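Local atomic coordinates of protein BIM1 (Saccharomyces cerevisiae, PDB entry 2QJX), a protein that binds microtubules, including their plus ends, and whose calponin-homology domain makes up this chain. Residues R12-L22 / L99-W109. Numbering follows the deposited sequence.
Sequences RTELLTWLNGL and LEFLQWLKKHW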
loop_
_atom_site.group_PDB
_atom_site.type_symbol
_atom_site.label_atom_id
_atom_site.label_comp_id
_atom_site.label_asym_id
_atom_site.label_seq_id
_atom_site.Cartn_x
_atom_site.Cartn_y
_atom_site.Cartn_z
ATOM N N ARG A 12 -5.530 -8.774 12.318
ATOM C CA ARG A 12 -4.257 -8.720 11.610
ATOM C C ARG A 12 -4.054 -9.938 10.712
ATOM O O ARG A 12 -3.564 -9.815 9.590
ATOM C CB ARG A 12 -3.103 -8.625 12.614
ATOM C CG ARG A 12 -3.087 -9.737 13.655
ATOM C CD ARG A 12 -3.214 -9.164 15.052
ATOM N NE ARG A 12 -4.410 -8.336 15.178
ATOM C CZ ARG A 12 -4.717 -7.626 16.259
ATOM N NH1 ARG A 12 -3.914 -7.643 17.315
ATOM N NH2 ARG A 12 -5.823 -6.894 16.280
ATOM N N THR A 13 -4.441 -11.109 11.209
ATOM C CA THR A 13 -4.283 -12.342 10.450
ATOM C C THR A 13 -5.176 -12.375 9.216
ATOM O O THR A 13 -4.756 -12.829 8.151
ATOM C CB THR A 13 -4.590 -13.570 11.324
ATOM O OG1 THR A 13 -3.761 -13.540 12.493
ATOM C CG2 THR A 13 -4.318 -14.852 10.551
ATOM N N GLU A 14 -6.404 -11.889 9.365
ATOM C CA GLU A 14 -7.359 -11.857 8.261
ATOM C C GLU A 14 -6.907 -10.854 7.200
ATOM O O GLU A 14 -6.990 -11.125 5.999
ATOM C CB GLU A 14 -8.746 -11.458 8.771
ATOM C CG GLU A 14 -9.187 -12.192 10.025
ATOM C CD GLU A 14 -10.551 -11.739 10.513
ATOM O OE1 GLU A 14 -11.565 -12.126 9.893
ATOM O OE2 GLU A 14 -10.610 -10.987 11.510
ATOM N N LEU A 15 -6.439 -9.691 7.648
ATOM C CA LEU A 15 -5.977 -8.658 6.730
ATOM C C LEU A 15 -4.720 -9.084 5.994
ATOM O O LEU A 15 -4.630 -8.937 4.777
ATOM C CB LEU A 15 -5.689 -7.352 7.470
ATOM C CG LEU A 15 -6.862 -6.433 7.803
ATOM C CD1 LEU A 15 -6.334 -5.188 8.498
ATOM C CD2 LEU A 15 -7.605 -6.056 6.526
ATOM N N LEU A 16 -3.743 -9.599 6.733
ATOM C CA LEU A 16 -2.498 -10.030 6.116
ATOM C C LEU A 16 -2.741 -11.092 5.058
ATOM O O LEU A 16 -2.160 -11.040 3.978
ATOM C CB LEU A 16 -1.513 -10.550 7.173
ATOM C CG LEU A 16 -0.725 -9.464 7.916
ATOM C CD1 LEU A 16 0.228 -10.103 8.917
ATOM C CD2 LEU A 16 0.055 -8.621 6.913
ATOM N N THR A 17 -3.604 -12.053 5.363
ATOM C CA THR A 17 -3.907 -13.106 4.408
ATOM C C THR A 17 -4.515 -12.490 3.148
ATOM O O THR A 17 -4.167 -12.871 2.032
ATOM C CB THR A 17 -4.872 -14.142 5.022
ATOM O OG1 THR A 17 -4.191 -14.855 6.068
ATOM C CG2 THR A 17 -5.350 -15.133 3.965
ATOM N N TRP A 18 -5.409 -11.525 3.337
ATOM C CA TRP A 18 -6.049 -10.843 2.211
ATOM C C TRP A 18 -5.005 -10.120 1.375
ATOM O O TRP A 18 -4.966 -10.268 0.160
ATOM C CB TRP A 18 -7.069 -9.817 2.710
ATOM C CG TRP A 18 -7.570 -8.890 1.625
ATOM C CD1 TRP A 18 -8.466 -9.189 0.634
ATOM C CD2 TRP A 18 -7.187 -7.524 1.420
ATOM N NE1 TRP A 18 -8.666 -8.092 -0.171
ATOM C CE2 TRP A 18 -7.894 -7.057 0.288
ATOM C CE3 TRP A 18 -6.316 -6.647 2.082
ATOM C CZ2 TRP A 18 -7.757 -5.748 -0.195
ATOM C CZ3 TRP A 18 -6.179 -5.348 1.601
ATOM C CH2 TRP A 18 -6.900 -4.913 0.471
ATOM N N LEU A 19 -4.162 -9.331 2.039
ATOM C CA LEU A 19 -3.120 -8.567 1.358
ATOM C C LEU A 19 -2.124 -9.448 0.613
ATOM O O LEU A 19 -1.751 -9.156 -0.527
ATOM C CB LEU A 19 -2.364 -7.700 2.370
ATOM C CG LEU A 19 -1.265 -6.799 1.805
ATOM C CD1 LEU A 19 -1.890 -5.738 0.920
ATOM C CD2 LEU A 19 -0.493 -6.154 2.953
ATOM N N ASN A 20 -1.677 -10.519 1.261
ATOM C CA ASN A 20 -0.712 -11.412 0.638
ATOM C C ASN A 20 -1.258 -12.052 -0.628
ATOM O O ASN A 20 -0.529 -12.218 -1.600
ATOM C CB ASN A 20 -0.261 -12.503 1.618
ATOM C CG ASN A 20 0.726 -11.990 2.653
ATOM O OD1 ASN A 20 1.450 -11.019 2.415
ATOM N ND2 ASN A 20 0.776 -12.655 3.804
ATOM N N GLY A 21 -2.538 -12.409 -0.615
ATOM C CA GLY A 21 -3.134 -13.018 -1.790
ATOM C C GLY A 21 -3.350 -11.985 -2.883
ATOM O O GLY A 21 -3.110 -12.249 -4.061
ATOM N N LEU A 22 -3.791 -10.798 -2.481
ATOM C CA LEU A 22 -4.057 -9.710 -3.415
ATOM C C LEU A 22 -2.824 -9.274 -4.193
ATOM O O LEU A 22 -2.877 -9.119 -5.411
ATOM C CB LEU A 22 -4.614 -8.498 -2.662
ATOM C CG LEU A 22 -4.922 -7.257 -3.507
ATOM C CD1 LEU A 22 -6.130 -7.521 -4.393
ATOM C CD2 LEU A 22 -5.190 -6.070 -2.601
ATOM N N LEU A 99 -2.257 -0.981 11.124
ATOM C CA LEU A 99 -3.423 -1.851 11.136
ATOM C C LEU A 99 -4.629 -1.032 10.681
ATOM O O LEU A 99 -5.389 -1.448 9.801
ATOM C CB LEU A 99 -3.685 -2.388 12.547
ATOM C CG LEU A 99 -4.982 -3.199 12.663
ATOM C CD1 LEU A 99 -4.822 -4.530 11.936
ATOM C CD2 LEU A 99 -5.321 -3.437 14.122
ATOM N N GLU A 100 -4.793 0.139 11.288
ATOM C CA GLU A 100 -5.911 1.023 10.970
ATOM C C GLU A 100 -5.905 1.518 9.529
ATOM O O GLU A 100 -6.951 1.589 8.890
ATOM C CB GLU A 100 -5.922 2.225 11.922
ATOM C CG GLU A 100 -6.309 1.871 13.352
ATOM C CD GLU A 100 -6.242 3.065 14.292
ATOM O OE1 GLU A 100 -6.672 4.168 13.892
ATOM O OE2 GLU A 100 -5.771 2.895 15.437
ATOM N N PHE A 101 -4.730 1.863 9.015
ATOM C CA PHE A 101 -4.648 2.353 7.644
ATOM C C PHE A 101 -4.967 1.230 6.659
ATOM O O PHE A 101 -5.671 1.445 5.670
ATOM C CB PHE A 101 -3.253 2.930 7.368
ATOM C CG PHE A 101 -3.183 3.771 6.126
ATOM C CD1 PHE A 101 -3.905 4.957 6.033
ATOM C CD2 PHE A 101 -2.410 3.370 5.042
ATOM C CE1 PHE A 101 -3.861 5.734 4.876
ATOM C CE2 PHE A 101 -2.360 4.139 3.880
ATOM C CZ PHE A 101 -3.088 5.325 3.799
ATOM N N LEU A 102 -4.457 0.032 6.927
ATOM C CA LEU A 102 -4.719 -1.103 6.048
ATOM C C LEU A 102 -6.206 -1.450 6.066
ATOM O O LEU A 102 -6.775 -1.830 5.038
ATOM C CB LEU A 102 -3.896 -2.320 6.474
ATOM C CG LEU A 102 -4.015 -3.553 5.576
ATOM C CD1 LEU A 102 -3.577 -3.207 4.152
ATOM C CD2 LEU A 102 -3.164 -4.682 6.138
ATOM N N GLN A 103 -6.841 -1.323 7.231
ATOM C CA GLN A 103 -8.268 -1.613 7.324
ATOM C C GLN A 103 -9.025 -0.665 6.406
ATOM O O GLN A 103 -9.905 -1.092 5.663
ATOM C CB GLN A 103 -8.777 -1.454 8.759
ATOM C CG GLN A 103 -8.159 -2.430 9.748
ATOM C CD GLN A 103 -8.659 -2.220 11.167
ATOM O OE1 GLN A 103 -8.750 -1.089 11.643
ATOM N NE2 GLN A 103 -8.971 -3.312 11.854
ATOM N N TRP A 104 -8.683 0.620 6.446
ATOM C CA TRP A 104 -9.361 1.584 5.585
ATOM C C TRP A 104 -9.069 1.309 4.110
ATOM O O TRP A 104 -9.962 1.400 3.264
ATOM C CB TRP A 104 -8.935 3.016 5.906
ATOM C CG TRP A 104 -9.568 4.017 4.971
ATOM C CD1 TRP A 104 -10.800 4.597 5.097
ATOM C CD2 TRP A 104 -9.025 4.495 3.731
ATOM N NE1 TRP A 104 -11.057 5.406 4.014
ATOM C CE2 TRP A 104 -9.986 5.360 3.160
ATOM C CE3 TRP A 104 -7.822 4.274 3.047
ATOM C CZ2 TRP A 104 -9.781 6.007 1.932
ATOM C CZ3 TRP A 104 -7.618 4.918 1.823
ATOM C CH2 TRP A 104 -8.595 5.774 1.282
ATOM N N LEU A 105 -7.819 0.986 3.795
ATOM C CA LEU A 105 -7.460 0.711 2.412
ATOM C C LEU A 105 -8.271 -0.445 1.849
ATOM O O LEU A 105 -8.749 -0.386 0.710
ATOM C CB LEU A 105 -5.965 0.405 2.296
ATOM C CG LEU A 105 -5.061 1.639 2.316
ATOM C CD1 LEU A 105 -3.607 1.217 2.428
ATOM C CD2 LEU A 105 -5.278 2.445 1.047
ATOM N N LYS A 106 -8.433 -1.500 2.637
ATOM C CA LYS A 106 -9.202 -2.640 2.161
ATOM C C LYS A 106 -10.623 -2.206 1.814
ATOM O O LYS A 106 -11.192 -2.661 0.822
ATOM C CB LYS A 106 -9.251 -3.753 3.211
ATOM C CG LYS A 106 -10.023 -4.969 2.707
ATOM C CD LYS A 106 -10.062 -6.105 3.698
ATOM C CE LYS A 106 -10.763 -7.306 3.078
ATOM N NZ LYS A 106 -10.863 -8.445 4.020
ATOM N N LYS A 107 -11.189 -1.320 2.626
ATOM C CA LYS A 107 -12.548 -0.835 2.389
ATOM C C LYS A 107 -12.596 -0.013 1.115
ATOM O O LYS A 107 -13.551 -0.111 0.336
ATOM C CB LYS A 107 -13.028 0.005 3.576
ATOM C CG LYS A 107 -13.412 -0.817 4.810
ATOM C CD LYS A 107 -12.387 -1.911 5.065
ATOM C CE LYS A 107 -12.454 -2.489 6.473
ATOM N NZ LYS A 107 -11.312 -3.423 6.682
ATOM N N HIS A 108 -11.564 0.801 0.908
ATOM C CA HIS A 108 -11.478 1.632 -0.283
ATOM C C HIS A 108 -11.395 0.729 -1.518
ATOM O O HIS A 108 -12.051 0.984 -2.536
ATOM C CB HIS A 108 -10.238 2.526 -0.215
ATOM C CG HIS A 108 -10.242 3.633 -1.222
ATOM N ND1 HIS A 108 -11.138 4.678 -1.173
ATOM C CD2 HIS A 108 -9.463 3.855 -2.307
ATOM C CE1 HIS A 108 -10.910 5.499 -2.184
ATOM N NE2 HIS A 108 -9.897 5.021 -2.886
ATOM N N TRP A 109 -10.585 -0.323 -1.419
ATOM C CA TRP A 109 -10.412 -1.288 -2.505
ATOM C C TRP A 109 -11.748 -1.974 -2.818
ATOM O O TRP A 109 -12.156 -2.079 -3.977
ATOM C CB TRP A 109 -9.374 -2.343 -2.099
ATOM C CG TRP A 109 -9.093 -3.367 -3.151
ATOM C CD1 TRP A 109 -8.245 -3.241 -4.209
ATOM C CD2 TRP A 109 -9.671 -4.675 -3.252
ATOM N NE1 TRP A 109 -8.254 -4.391 -4.965
ATOM C CE2 TRP A 109 -9.122 -5.287 -4.399
ATOM C CE3 TRP A 109 -10.598 -5.388 -2.482
ATOM C CZ2 TRP A 109 -9.469 -6.584 -4.799
ATOM C CZ3 TRP A 109 -10.945 -6.680 -2.877
ATOM C CH2 TRP A 109 -10.379 -7.263 -4.026
#
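Trp18 and Lys106 meet where two helices of the calponin-homology fold pack, the first helix of the domain (12-23) and the long helix 95-112. The lysine chain lies over one face of the indole. Lys106 CG stands 3.7 Å from the centroid of the Trp18 six-membered ring, a CH-pi contact almost on the ring normal. Fully extended, the chain then carries Lys106 NZ over the Trp18 five-membered ring, a cation-pi contact at 4.4 Å from the centroid of that ring. Leu22 CD2 lies against the opposite face of Trp18, toward its rim. The indole edge points at the face of Trp109 in a T-shaped stack, planes at 70°, with Trp18 CZ2 3.7 Å from Trp109 CE3. Leu22 CD1 also touches Trp109, 3.5 Å from Trp109 CZ2. With an alanine at Trp18, the Lys106 chain would probably lose the ring it lies on, the Trp109 face its edge partner, and a gap would open between the helices.

One turn earlier, Leu15 is a knob in a hole formed by Leu99, Leu102, Gln103 and Lys106. Leu15 CG lies beside the backbone N, anti to the carbonyl carbon (chi1 -81°), which places its two methyls within this hole. Leu15 CD2 meets Lys106 CD, while Leu15 CD1 meets Leu99 CD1 and comes within 3.5 Å of Gln103 CG. The axes of 12-22 and 99-109 cross at 53°, with a closest approach of 10.9 Å. Farther out, helix 37-47 meets Leu19 through Ile42 and Trp109 through Ser45 and Ile46. Within 12-22, Leu15 O accepts from Leu19 N and lies at the edge of the Trp18 ring, in its plane.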